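Local coordinates for beta-amyloid-like protein (Caenorhabditis elegans, PDB 3K66), which probably acts in cell adhesion and nervous-system development as the worm homolog of human amyloid precursor protein, binding heparin through this E2 domain, at residues A[1-6]-A[19-24]; A[35-40]-A[67-72]. All coordinates share one frame; numbering follows the deposited sequence.

Contact 1 (A[1-6]-A[19-24])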
loop_
_atom_site.group_PDB
_atom_site.type_symbol
_atom_site.label_atom_id
_atom_site.label_comp_id
_atom_site.label_asym_id
_atom_site.label_seq_id
_atom_site.Cartn_x
_atom_site.Cartn_y
_atom_site.Cartn_z
ATOM N N SER A 1 -12.456 1.552 23.872
ATOM C CA SER A 1 -11.069 1.750 23.378
ATOM C C SER A 1 -11.019 1.656 21.850
ATOM O O SER A 1 -12.048 1.494 21.199
ATOM C CB SER A 1 -10.133 0.695 23.974
ATOM O OG SER A 1 -10.377 -0.590 23.411
ATOM N N GLN A 2 -9.819 1.796 21.290
ATOM C CA GLN A 2 -9.606 1.705 19.848
ATOM C C GLN A 2 -8.748 0.474 19.601
ATOM O O GLN A 2 -8.443 -0.275 20.532
ATOM C CB GLN A 2 -8.891 2.960 19.304
ATOM C CG GLN A 2 -9.744 3.835 18.352
ATOM C CD GLN A 2 -9.984 3.193 16.999
ATOM O OE1 GLN A 2 -9.690 2.013 16.802
ATOM N NE2 GLN A 2 -10.522 3.965 16.061
ATOM N N ASP A 3 -8.355 0.268 18.352
ATOM C CA ASP A 3 -7.524 -0.865 18.004
ATOM C C ASP A 3 -6.103 -0.569 18.472
ATOM O O ASP A 3 -5.657 0.571 18.415
ATOM C CB ASP A 3 -7.525 -1.065 16.491
ATOM C CG ASP A 3 -7.214 -2.487 16.089
ATOM O OD1 ASP A 3 -8.167 -3.296 16.033
ATOM O OD2 ASP A 3 -6.027 -2.796 15.825
ATOM N N PRO A 4 -5.372 -1.591 18.942
ATOM C CA PRO A 4 -3.996 -1.349 19.394
ATOM C C PRO A 4 -3.077 -0.977 18.218
ATOM O O PRO A 4 -2.011 -0.387 18.397
ATOM C CB PRO A 4 -3.602 -2.669 20.057
ATOM C CG PRO A 4 -4.431 -3.676 19.353
ATOM C CD PRO A 4 -5.763 -2.996 19.142
ATOM N N TYR A 5 -3.514 -1.311 17.007
ATOM C CA TYR A 5 -2.764 -1.024 15.783
ATOM C C TYR A 5 -2.391 0.445 15.577
ATOM O O TYR A 5 -1.303 0.743 15.080
ATOM C CB TYR A 5 -3.568 -1.486 14.564
ATOM C CG TYR A 5 -3.017 -0.936 13.262
ATOM C CD1 TYR A 5 -1.927 -1.547 12.634
ATOM C CD2 TYR A 5 -3.512 0.260 12.715
ATOM C CE1 TYR A 5 -1.332 -0.989 11.502
ATOM C CE2 TYR A 5 -2.920 0.834 11.585
ATOM C CZ TYR A 5 -1.828 0.200 10.986
ATOM O OH TYR A 5 -1.228 0.751 9.873
ATOM N N PHE A 6 -3.301 1.356 15.922
ATOM C CA PHE A 6 -3.074 2.799 15.747
ATOM C C PHE A 6 -2.075 3.501 16.664
ATOM O O PHE A 6 -1.702 4.642 16.381
ATOM C CB PHE A 6 -4.399 3.563 15.801
ATOM C CG PHE A 6 -5.318 3.247 14.664
ATOM C CD1 PHE A 6 -6.350 2.331 14.829
ATOM C CD2 PHE A 6 -5.116 3.823 13.415
ATOM C CE1 PHE A 6 -7.172 1.980 13.769
ATOM C CE2 PHE A 6 -5.925 3.488 12.334
ATOM C CZ PHE A 6 -6.964 2.557 12.508
ATOM N N LYS A 19 -1.628 -5.873 8.003
ATOM C CA LYS A 19 -2.284 -7.059 7.461
ATOM C C LYS A 19 -3.169 -7.696 8.528
ATOM O O LYS A 19 -4.251 -8.212 8.243
ATOM C CB LYS A 19 -1.230 -8.062 7.003
ATOM C CG LYS A 19 -1.740 -8.974 6.048
ATOM N N LYS A 20 -2.696 -7.648 9.768
ATOM C CA LYS A 20 -3.433 -8.211 10.895
ATOM C C LYS A 20 -4.609 -7.312 11.277
ATOM O O LYS A 20 -5.726 -7.803 11.468
ATOM C CB LYS A 20 -2.499 -8.405 12.096
ATOM N N ALA A 21 -4.366 -6.003 11.389
ATOM C CA ALA A 21 -5.438 -5.076 11.747
ATOM C C ALA A 21 -6.536 -5.178 10.704
ATOM O O ALA A 21 -7.714 -5.179 11.015
ATOM C CB ALA A 21 -4.916 -3.653 11.811
ATOM N N GLU A 22 -6.124 -5.280 9.457
ATOM C CA GLU A 22 -7.065 -5.383 8.372
ATOM C C GLU A 22 -7.986 -6.597 8.488
ATOM O O GLU A 22 -9.152 -6.537 8.117
ATOM C CB GLU A 22 -6.301 -5.398 7.069
ATOM C CG GLU A 22 -7.118 -5.643 5.864
ATOM C CD GLU A 22 -6.312 -5.376 4.620
ATOM O OE1 GLU A 22 -5.147 -5.834 4.563
ATOM O OE2 GLU A 22 -6.842 -4.691 3.715
ATOM N N MET A 23 -7.463 -7.694 9.024
ATOM C CA MET A 23 -8.252 -8.896 9.200
ATOM C C MET A 23 -9.230 -8.690 10.335
ATOM O O MET A 23 -10.388 -9.063 10.231
ATOM C CB MET A 23 -7.345 -10.086 9.497
ATOM C CG MET A 23 -6.312 -10.338 8.410
ATOM S SD MET A 23 -5.259 -11.838 8.593
ATOM C CE MET A 23 -5.423 -12.558 6.918
ATOM N N ARG A 24 -8.759 -8.096 11.421
ATOM C CA ARG A 24 -9.612 -7.846 12.562
ATOM C C ARG A 24 -10.758 -6.943 12.122
ATOM O O ARG A 24 -11.907 -7.133 12.522
ATOM C CB ARG A 24 -8.792 -7.204 13.686
ATOM C CG ARG A 24 -7.452 -7.890 13.829
ATOM C CD ARG A 24 -6.873 -7.824 15.230
ATOM N NE ARG A 24 -5.563 -7.172 15.256
ATOM C CZ ARG A 24 -5.400 -5.855 15.240
ATOM N NH1 ARG A 24 -6.464 -5.060 15.204
ATOM N NH2 ARG A 24 -4.180 -5.338 15.251
#

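Contact 2 (A[35-40]-A[67-72])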
loop_
_atom_site.group_PDB
_atom_site.type_symbol
_atom_site.label_atom_id
_atom_site.label_comp_id
_atom_site.label_asym_id
_atom_site.label_seq_id
_atom_site.Cartn_x
_atom_site.Cartn_y
_atom_site.Cartn_z
ATOM N N LYS A 35 -25.129 -10.702 10.607
ATOM C CA LYS A 35 -26.249 -10.369 11.458
ATOM C C LYS A 35 -27.381 -9.739 10.674
ATOM O O LYS A 35 -28.532 -10.046 10.918
ATOM C CB LYS A 35 -25.828 -9.404 12.560
ATOM C CG LYS A 35 -27.023 -8.904 13.363
ATOM C CD LYS A 35 -26.643 -7.733 14.264
ATOM C CE LYS A 35 -27.882 -7.087 14.888
ATOM N NZ LYS A 35 -27.555 -5.831 15.624
ATOM N N VAL A 36 -27.055 -8.855 9.737
ATOM C CA VAL A 36 -28.091 -8.179 8.962
ATOM C C VAL A 36 -28.779 -9.133 8.013
ATOM O O VAL A 36 -30.008 -9.237 7.986
ATOM C CB VAL A 36 -27.508 -6.996 8.142
ATOM C CG1 VAL A 36 -28.523 -6.478 7.150
ATOM C CG2 VAL A 36 -27.102 -5.883 9.073
ATOM N N MET A 37 -27.972 -9.836 7.238
ATOM C CA MET A 37 -28.485 -10.779 6.272
ATOM C C MET A 37 -29.394 -11.821 6.943
ATOM O O MET A 37 -30.350 -12.298 6.327
ATOM C CB MET A 37 -27.308 -11.415 5.531
ATOM C CG MET A 37 -26.597 -10.407 4.657
ATOM S SD MET A 37 -27.835 -9.637 3.590
ATOM C CE MET A 37 -26.792 -8.616 2.479
ATOM N N LYS A 38 -29.105 -12.159 8.197
ATOM C CA LYS A 38 -29.942 -13.096 8.942
ATOM C C LYS A 38 -31.253 -12.368 9.241
ATOM O O LYS A 38 -32.339 -12.921 9.083
ATOM C CB LYS A 38 -29.269 -13.501 10.264
ATOM C CG LYS A 38 -30.170 -14.215 11.112
ATOM N N GLU A 39 -31.143 -11.113 9.665
ATOM C CA GLU A 39 -32.329 -10.315 9.959
ATOM C C GLU A 39 -33.205 -10.279 8.693
ATOM O O GLU A 39 -34.427 -10.472 8.756
ATOM C CB GLU A 39 -31.933 -8.890 10.392
ATOM C CG GLU A 39 -30.993 -8.838 11.606
ATOM C CD GLU A 39 -30.605 -7.416 12.032
ATOM O OE1 GLU A 39 -30.222 -6.608 11.159
ATOM O OE2 GLU A 39 -30.660 -7.117 13.244
ATOM N N TRP A 40 -32.571 -10.068 7.542
ATOM C CA TRP A 40 -33.291 -10.019 6.272
ATOM C C TRP A 40 -34.055 -11.316 6.079
ATOM O O TRP A 40 -35.210 -11.318 5.658
ATOM C CB TRP A 40 -32.317 -9.839 5.104
ATOM C CG TRP A 40 -33.001 -9.559 3.796
ATOM C CD1 TRP A 40 -33.510 -8.367 3.375
ATOM C CD2 TRP A 40 -33.344 -10.520 2.789
ATOM N NE1 TRP A 40 -34.151 -8.522 2.166
ATOM C CE2 TRP A 40 -34.056 -9.834 1.781
ATOM C CE3 TRP A 40 -33.100 -11.895 2.634
ATOM C CZ2 TRP A 40 -34.562 -10.481 0.649
ATOM C CZ3 TRP A 40 -33.602 -12.538 1.505
ATOM C CH2 TRP A 40 -34.315 -11.827 0.524
ATOM N N ALA A 67 -37.044 -0.634 2.601
ATOM C CA ALA A 67 -36.517 0.684 2.949
ATOM C C ALA A 67 -35.501 0.513 4.073
ATOM O O ALA A 67 -34.338 0.903 3.936
ATOM C CB ALA A 67 -37.651 1.595 3.388
ATOM N N ARG A 68 -35.938 -0.094 5.172
ATOM C CA ARG A 68 -35.047 -0.317 6.301
ATOM C C ARG A 68 -33.775 -1.028 5.881
ATOM O O ARG A 68 -32.665 -0.548 6.127
ATOM C CB ARG A 68 -35.742 -1.139 7.382
ATOM C CG ARG A 68 -36.282 -0.296 8.398
ATOM N N PHE A 69 -33.945 -2.181 5.246
ATOM C CA PHE A 69 -32.822 -2.979 4.807
ATOM C C PHE A 69 -31.938 -2.208 3.837
ATOM O O PHE A 69 -30.721 -2.126 4.023
ATOM C CB PHE A 69 -33.344 -4.258 4.179
ATOM C CG PHE A 69 -32.297 -5.102 3.516
ATOM C CD1 PHE A 69 -31.307 -5.731 4.255
ATOM C CD2 PHE A 69 -32.323 -5.287 2.143
ATOM C CE1 PHE A 69 -30.364 -6.558 3.629
ATOM C CE2 PHE A 69 -31.393 -6.105 1.518
ATOM C CZ PHE A 69 -30.404 -6.738 2.257
ATOM N N GLN A 70 -32.531 -1.623 2.805
ATOM C CA GLN A 70 -31.724 -0.874 1.857
ATOM C C GLN A 70 -30.882 0.099 2.661
ATOM O O GLN A 70 -29.659 0.088 2.561
ATOM C CB GLN A 70 -32.597 -0.132 0.863
ATOM N N LYS A 71 -31.533 0.916 3.484
ATOM C CA LYS A 71 -30.815 1.888 4.301
ATOM C C LYS A 71 -29.749 1.269 5.193
ATOM O O LYS A 71 -28.602 1.730 5.199
ATOM C CB LYS A 71 -31.787 2.692 5.156
ATOM C CG LYS A 71 -32.288 3.948 4.468
ATOM C CD LYS A 71 -33.439 4.602 5.230
ATOM C CE LYS A 71 -34.779 3.957 4.898
ATOM N NZ LYS A 71 -35.918 4.740 5.453
ATOM N N THR A 72 -30.103 0.230 5.945
ATOM C CA THR A 72 -29.108 -0.391 6.812
ATOM C C THR A 72 -27.876 -0.855 6.050
ATOM O O THR A 72 -26.752 -0.684 6.515
ATOM C CB THR A 72 -29.655 -1.584 7.581
ATOM O OG1 THR A 72 -30.560 -1.132 8.602
ATOM C CG2 THR A 72 -28.504 -2.319 8.242
#

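Contact 1 (A[1-6]-A[19-24])
Asp3 and Tyr5 dock the N-terminal loop of the E2 domain onto helix 14-53, meeting Arg24 and Ala21, with an Asx turn shaping the loop at the point of contact. Before the docking residues, Gln2 folds its side-chain amide back on its own chain, where OE1 accepts the backbone N of Asp3 on a lone pair in the carbonyl plane. Asp3 follows, its carboxylate serving both the turn and Arg24. Its OD2 accepts the backbone N of Tyr5, 3.1 Å from OD2 to N, on the anti side of the carboxylate, and this bond closes the Asx turn. The same carboxylate forms a salt bridge with Arg24 through NH1, whose modelled place is less sure; as modelled, the carboxylate and guanidinium planes are nearly coplanar, but the very short approach makes this detail doubtful. Pro4 adds a marginal touch, its CG lying obliquely 4.4 Å from Arg24 NH2. Tyr5 is buried: with CG anti to the backbone N (chi1 166°), the near end of its ring meets the Ala21 methyl, Tyr5 CG lying 3.6 Å from Ala21 CB, oblique to the ring plane. Tyr5 OH hydrogen-bonds to Glu14, and Arg94 makes a cation-pi contact with the ring; Ile87 of helix 55-119 separately touches Ala21. Phe6, next along, packs on Ile87 and Val90 of the same helix. The guanidinium of Arg24 lies flat over its own helix, Ala21 CA 3.5 Å above the plane, while Tyr5 CB approaches its edge, 4.0 Å from Arg24 NH2.

Contact 2 (A[35-40]-A[67-72])
Helix 14-53 and the first part of helix 55-119 pair antiparallel, in the manner of a coiled coil, in the E2 domain, and here Phe69 of one meets Val36, Met37 and Trp40 of the other. The axes of the two segments come within 11.2 Å, with their N-to-C directions 168° apart. A chi1 of 172° swings the Phe69 ring away from its backbone N and across to the partner helix. Trp40 covers one face of that ring, with CD1 3.3 Å above the plane over its centre; the two aromatic planes are inclined at 43°, an oblique pair. Two other groups line the ring's edge. Val36 CG1 comes within 4.0 Å of Phe69 CE1, and Met37 SD lies 5.2 Å from the Phe69 ring centroid in a Met-aromatic contact. About one turn on from Phe69 in its own helix, Thr72 CG2 meets Val36 CG2 tip to tip at 3.9 Å. Replacing Phe69 with an alanine would probably leave Trp40 without the ring beneath it and open a gap beside Val36 and Met37. No hydrogen bond or salt bridge spans the two segments, so their mutual attachment rests on dispersion and the fit of apolar and aromatic surfaces.

Overall arrangement
Helix 14-53 serves both contacts, near its start in contact 1 and farther along in contact 2. Contact 1 is partly buried, its centre about 16 Å from that of the chain, and fastens a loop onto the helix; contact 2 lies at the surface, its centre about 32 Å from the chain centre, and joins that helix to its antiparallel neighbour 55-119. The chemistry differs accordingly: contact 1 combines a charged pair, uncertain in its detail, with a small apolar touch, whereas apolar and aromatic groups alone link the two helices in contact 2. Helix 55-119 also lies against contact 1, so both contacts border the same helix pair. They follow in series along the chain, their centres about 26 Å apart, and do not touch.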